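Local coordinates for serine acetyltransferase (Entamoeba histolytica, PDB 3Q1X), which probably catalyses the acetylation of L-serine to O-acetylserine, the step that leads into cysteine biosynthesis, at residues G174-D179 with C196-S201; V202-M207 with V230-G235. All blocks are in the same frame, centred on the assembly; numbering follows the deposited sequence.

Overall arrangement
The chain begins in a helical region, which ends with helix 150-162, and then winds into a left-handed parallel beta helix. Contact 1 closes the first of the two loops: between 174-179 and 196-201 the chain passes through strands 185-186 and 191-192 and returns beside its starting strand. Contact 2 opens immediately afterwards at Val202 and closes at 230-235, after a longer excursion that includes strand 225-226. The two loops are in series, neither nested nor crossed. Contact 1 pairs neighbours within one sheet, whereas contact 2 joins strand 203-205 of another sheet to strand 231-232. Strand 197-198 links them, lying between 177-178 and 231-232, and the contact centres are about 10 Å apart.

Contact 1 of 2, residues G174-D179 with C196-S201; sequences GHFFID and CRIYQS. With SER (serine), chain B.
Asp179 lies against Tyr199 beside a bound serine. Its CB packs 3.9 Å from Tyr199 CE1, and with CG anti to the backbone N (chi1 -160°) the carboxylate extends to the ligand. There OD2 accepts a hydrogen bond from the serine N at 2.7 Å, while OD1 stays 3.7 Å from that N, so the ammonium group is held through OD2. The same OD2 takes a second bond from a water that in turn accepts from Tyr199 OH, which is also hydrogen-bonded to the backbone N of His208 of the second subunit. The serine is also hydrogen-bonded to Asp114 OD1 of the same chain as Asp179 and to Arg222 NH2 of the second subunit.

Behind this site the backbones are laced in parallel register: Phe177 N to Cys196 O (3.0 Å), Ile198 N to Phe177 O (2.8 Å) and Asp179 N to Ile198 O (2.8 Å). Ile178 and Ile198 lie side by side on one face of the strands, and Ile198 CD1 meets the edge of the Phe176 ring, 3.7 Å from CE1. Phe177 and Arg197 occupy the other face. Stacked coils of this kind define the left-handed parallel beta helix of hexapeptide-repeat transferases, with a serine pocket built between subunits.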
# COMPACT_ATOMS: atom_id res chain seq x y z
N GLY A 174 21.79 10.29 -8.14
CA GLY A 174 20.79 11.33 -8.39
C GLY A 174 19.98 11.18 -9.66
O GLY A 174 20.13 10.21 -10.40
N HIS A 175 19.15 12.18 -9.93
CA HIS A 175 18.18 12.15 -11.03
C HIS A 175 17.40 10.84 -11.04
O HIS A 175 17.21 10.22 -12.09
CB HIS A 175 18.88 12.38 -12.38
CG HIS A 175 19.56 13.71 -12.50
ND1 HIS A 175 18.94 14.82 -13.04
CD2 HIS A 175 20.81 14.10 -12.16
CE1 HIS A 175 19.78 15.84 -13.02
NE2 HIS A 175 20.92 15.43 -12.49
N PHE A 176 16.95 10.43 -9.86
CA PHE A 176 16.28 9.16 -9.67
C PHE A 176 14.77 9.37 -9.68
O PHE A 176 14.25 10.30 -9.06
CB PHE A 176 16.74 8.52 -8.35
CG PHE A 176 16.15 7.16 -8.09
CD1 PHE A 176 16.32 6.12 -8.98
CD2 PHE A 176 15.41 6.94 -6.94
CE1 PHE A 176 15.77 4.86 -8.74
CE2 PHE A 176 14.85 5.67 -6.67
CZ PHE A 176 15.03 4.63 -7.58
N PHE A 177 14.07 8.49 -10.39
CA PHE A 177 12.61 8.58 -10.49
C PHE A 177 11.92 7.23 -10.47
O PHE A 177 12.18 6.38 -11.32
CB PHE A 177 12.20 9.37 -11.74
CG PHE A 177 10.71 9.52 -11.93
CD1 PHE A 177 9.87 9.90 -10.88
CD2 PHE A 177 10.14 9.34 -13.19
CE1 PHE A 177 8.49 10.06 -11.07
CE2 PHE A 177 8.77 9.50 -13.41
CZ PHE A 177 7.94 9.86 -12.34
N ILE A 178 11.04 7.04 -9.48
CA ILE A 178 10.11 5.92 -9.46
C ILE A 178 8.72 6.47 -9.81
O ILE A 178 8.16 7.26 -9.06
CB ILE A 178 10.06 5.21 -8.08
CG1 ILE A 178 11.42 4.59 -7.73
CG2 ILE A 178 8.97 4.15 -8.07
CD1 ILE A 178 11.63 4.37 -6.24
N ASP A 179 8.18 6.06 -10.95
CA ASP A 179 6.83 6.44 -11.34
C ASP A 179 5.84 5.38 -10.90
O ASP A 179 6.08 4.19 -11.10
CB ASP A 179 6.73 6.62 -12.85
CG ASP A 179 5.54 7.46 -13.28
OD1 ASP A 179 4.78 7.98 -12.42
OD2 ASP A 179 5.37 7.62 -14.50
N CYS A 196 18.10 6.82 -13.23
CA CYS A 196 17.36 5.57 -13.26
C CYS A 196 15.88 5.89 -13.19
O CYS A 196 15.44 6.67 -12.34
CB CYS A 196 17.77 4.65 -12.12
SG CYS A 196 17.10 2.99 -12.27
N ARG A 197 15.13 5.33 -14.13
CA ARG A 197 13.69 5.49 -14.17
C ARG A 197 13.04 4.13 -13.94
O ARG A 197 13.25 3.20 -14.71
CB ARG A 197 13.25 6.06 -15.53
CG ARG A 197 11.79 6.45 -15.61
CD ARG A 197 11.49 7.08 -16.96
NE ARG A 197 12.26 8.30 -17.18
CZ ARG A 197 12.36 8.94 -18.34
NH1 ARG A 197 11.77 8.47 -19.43
NH2 ARG A 197 13.08 10.05 -18.41
N ILE A 198 12.25 4.03 -12.88
CA ILE A 198 11.68 2.75 -12.45
C ILE A 198 10.17 2.84 -12.33
O ILE A 198 9.64 3.78 -11.75
CB ILE A 198 12.29 2.28 -11.08
CG1 ILE A 198 13.79 1.99 -11.23
CG2 ILE A 198 11.54 1.08 -10.51
CD1 ILE A 198 14.48 1.57 -9.93
N TYR A 199 9.48 1.84 -12.88
CA TYR A 199 8.04 1.75 -12.83
C TYR A 199 7.50 0.79 -11.76
O TYR A 199 8.27 0.08 -11.07
CB TYR A 199 7.49 1.40 -14.21
CG TYR A 199 7.63 2.55 -15.16
CD1 TYR A 199 6.63 3.52 -15.27
CD2 TYR A 199 8.79 2.70 -15.94
CE1 TYR A 199 6.76 4.60 -16.13
CE2 TYR A 199 8.93 3.79 -16.81
CZ TYR A 199 7.91 4.73 -16.90
OH TYR A 199 8.05 5.80 -17.74
N GLN A 200 6.18 0.79 -11.64
CA GLN A 200 5.46 -0.05 -10.69
C GLN A 200 5.90 -1.51 -10.82
O GLN A 200 6.26 -1.97 -11.91
CB GLN A 200 3.94 0.09 -10.89
CG GLN A 200 3.40 -0.28 -12.29
CD GLN A 200 3.41 0.86 -13.30
OE1 GLN A 200 4.25 1.75 -13.23
NE2 GLN A 200 2.49 0.82 -14.25
N SER A 201 5.91 -2.21 -9.69
CA SER A 201 6.15 -3.66 -9.65
C SER A 201 7.54 -4.13 -10.10
O SER A 201 7.72 -5.30 -10.44
CB SER A 201 5.06 -4.37 -10.46
OG SER A 201 3.84 -4.38 -9.75
N SER B . 3.08 8.55 -15.63
CA SER B . 3.32 8.12 -17.04
C SER B . 2.34 8.81 -17.98
O SER B . 1.45 9.53 -17.55
CB SER B . 3.20 6.60 -17.17
OG SER B . 1.87 6.17 -16.91
OXT SER B . 2.42 8.65 -19.19
O HOH W 1 18.93 7.46 -10.57
O HOH W 2 15.27 9.10 -13.73
O HOH W 3 6.74 7.82 -16.79

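Contact 2 of 2, residues V202-M207 with V230-G235; sequences VTLGAM and VTIGTG. With SER (serine), chain C.
Val202 and Ile232 meet methyl to methyl, CG1 of the valine lying 3.6 Å from CG2 of the isoleucine, with the two side chains at about a right angle. With Val202 CG1 anti to the backbone N (chi1 160°), Val202 CG2 points to the backbone that follows the isoleucine side chain, 3.1 Å from Gly233 O and also near Ile232 O, a tight fit. The extended arm of Ile232 (chi2 175°) carries its CD1 to Leu204, 3.8 Å from Leu204 CD2 and 4.0 Å from Leu204 CD1.

Around this trio, Leu204 also packs on Ile198 and on Val238, so residues from different sheets converge on it. Backbone hydrogen bonds set the positions: Val202 and Leu204 are bonded to Val185, Thr203 to Ala236 and Val238, and Ile232 to Arg197. Farther along 202-207 the chain leaves the packed region for a serine site, where Ala206 O approaches the ligand CB at 3.3 Å. His208, Arg222 and His223 also line this pocket, and Asp179 of the third subunit holds the same serine.

No hydrogen bond joins 202-207 to 230-235. The contact is mainly one of buried aliphatic groups fitted across a corner of the beta helix, with a valine methyl also pressed against backbone carbonyls; dispersion and the exclusion of water would supply the cohesion while neighbouring strands provide the directional bonds.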
# COMPACT_ATOMS: atom_id res chain seq x y z
N VAL A 202 8.52 -3.22 -10.06
CA VAL A 202 9.89 -3.57 -10.42
C VAL A 202 10.65 -4.06 -9.20
O VAL A 202 10.65 -3.39 -8.16
CB VAL A 202 10.63 -2.38 -11.06
CG1 VAL A 202 12.16 -2.56 -10.98
CG2 VAL A 202 10.17 -2.20 -12.49
N THR A 203 11.29 -5.21 -9.34
CA THR A 203 12.21 -5.70 -8.32
C THR A 203 13.66 -5.57 -8.76
O THR A 203 14.04 -6.05 -9.84
CB THR A 203 11.91 -7.15 -7.89
OG1 THR A 203 10.60 -7.21 -7.30
CG2 THR A 203 12.95 -7.64 -6.88
N LEU A 204 14.46 -4.91 -7.93
CA LEU A 204 15.91 -4.94 -8.01
C LEU A 204 16.36 -5.63 -6.75
O LEU A 204 16.63 -4.98 -5.74
CB LEU A 204 16.50 -3.52 -8.09
CG LEU A 204 16.37 -2.79 -9.43
CD1 LEU A 204 16.83 -1.36 -9.29
CD2 LEU A 204 17.17 -3.51 -10.52
N GLY A 205 16.40 -6.96 -6.79
CA GLY A 205 16.51 -7.73 -5.57
C GLY A 205 17.04 -9.13 -5.71
O GLY A 205 17.93 -9.39 -6.53
N ALA A 206 16.51 -10.03 -4.89
CA ALA A 206 16.95 -11.41 -4.84
C ALA A 206 15.82 -12.33 -4.39
O ALA A 206 14.87 -11.88 -3.74
CB ALA A 206 18.15 -11.54 -3.90
N MET A 207 15.93 -13.60 -4.76
CA MET A 207 15.05 -14.65 -4.26
C MET A 207 15.88 -15.73 -3.61
O MET A 207 16.99 -16.01 -4.06
CB MET A 207 14.30 -15.32 -5.41
CG MET A 207 13.28 -14.48 -6.08
SD MET A 207 12.38 -15.54 -7.20
CE MET A 207 13.66 -16.14 -8.32
N VAL A 230 19.29 4.01 -17.08
CA VAL A 230 18.57 2.75 -17.19
C VAL A 230 17.09 2.98 -16.94
O VAL A 230 16.72 3.71 -16.01
CB VAL A 230 19.12 1.71 -16.20
CG1 VAL A 230 18.27 0.43 -16.18
CG2 VAL A 230 20.58 1.40 -16.52
N THR A 231 16.26 2.38 -17.78
CA THR A 231 14.81 2.41 -17.58
C THR A 231 14.30 0.99 -17.37
O THR A 231 14.56 0.09 -18.19
CB THR A 231 14.08 3.07 -18.76
OG1 THR A 231 14.71 4.31 -19.07
CG2 THR A 231 12.61 3.33 -18.42
N ILE A 232 13.58 0.78 -16.27
CA ILE A 232 13.11 -0.56 -15.93
C ILE A 232 11.59 -0.59 -15.97
O ILE A 232 10.93 0.03 -15.13
CB ILE A 232 13.66 -1.05 -14.57
CG1 ILE A 232 15.17 -0.84 -14.50
CG2 ILE A 232 13.35 -2.53 -14.39
CD1 ILE A 232 15.78 -1.17 -13.18
N GLY A 233 11.06 -1.30 -16.96
CA GLY A 233 9.63 -1.30 -17.24
C GLY A 233 8.80 -2.05 -16.22
O GLY A 233 9.33 -2.82 -15.41
N THR A 234 7.49 -1.81 -16.28
CA THR A 234 6.52 -2.37 -15.35
C THR A 234 6.64 -3.89 -15.20
O THR A 234 6.61 -4.62 -16.19
CB THR A 234 5.08 -2.07 -15.80
OG1 THR A 234 4.98 -0.71 -16.25
CG2 THR A 234 4.13 -2.31 -14.65
N GLY A 235 6.76 -4.34 -13.95
CA GLY A 235 6.74 -5.76 -13.64
C GLY A 235 8.06 -6.50 -13.80
O GLY A 235 8.15 -7.70 -13.50
N SER C . 15.05 -9.87 1.67
CA SER C . 15.87 -10.72 0.75
C SER C . 17.33 -10.27 0.78
O SER C . 17.68 -9.29 1.43
CB SER C . 15.32 -10.64 -0.68
OG SER C . 15.46 -9.33 -1.21
OXT SER C . 18.18 -10.89 0.15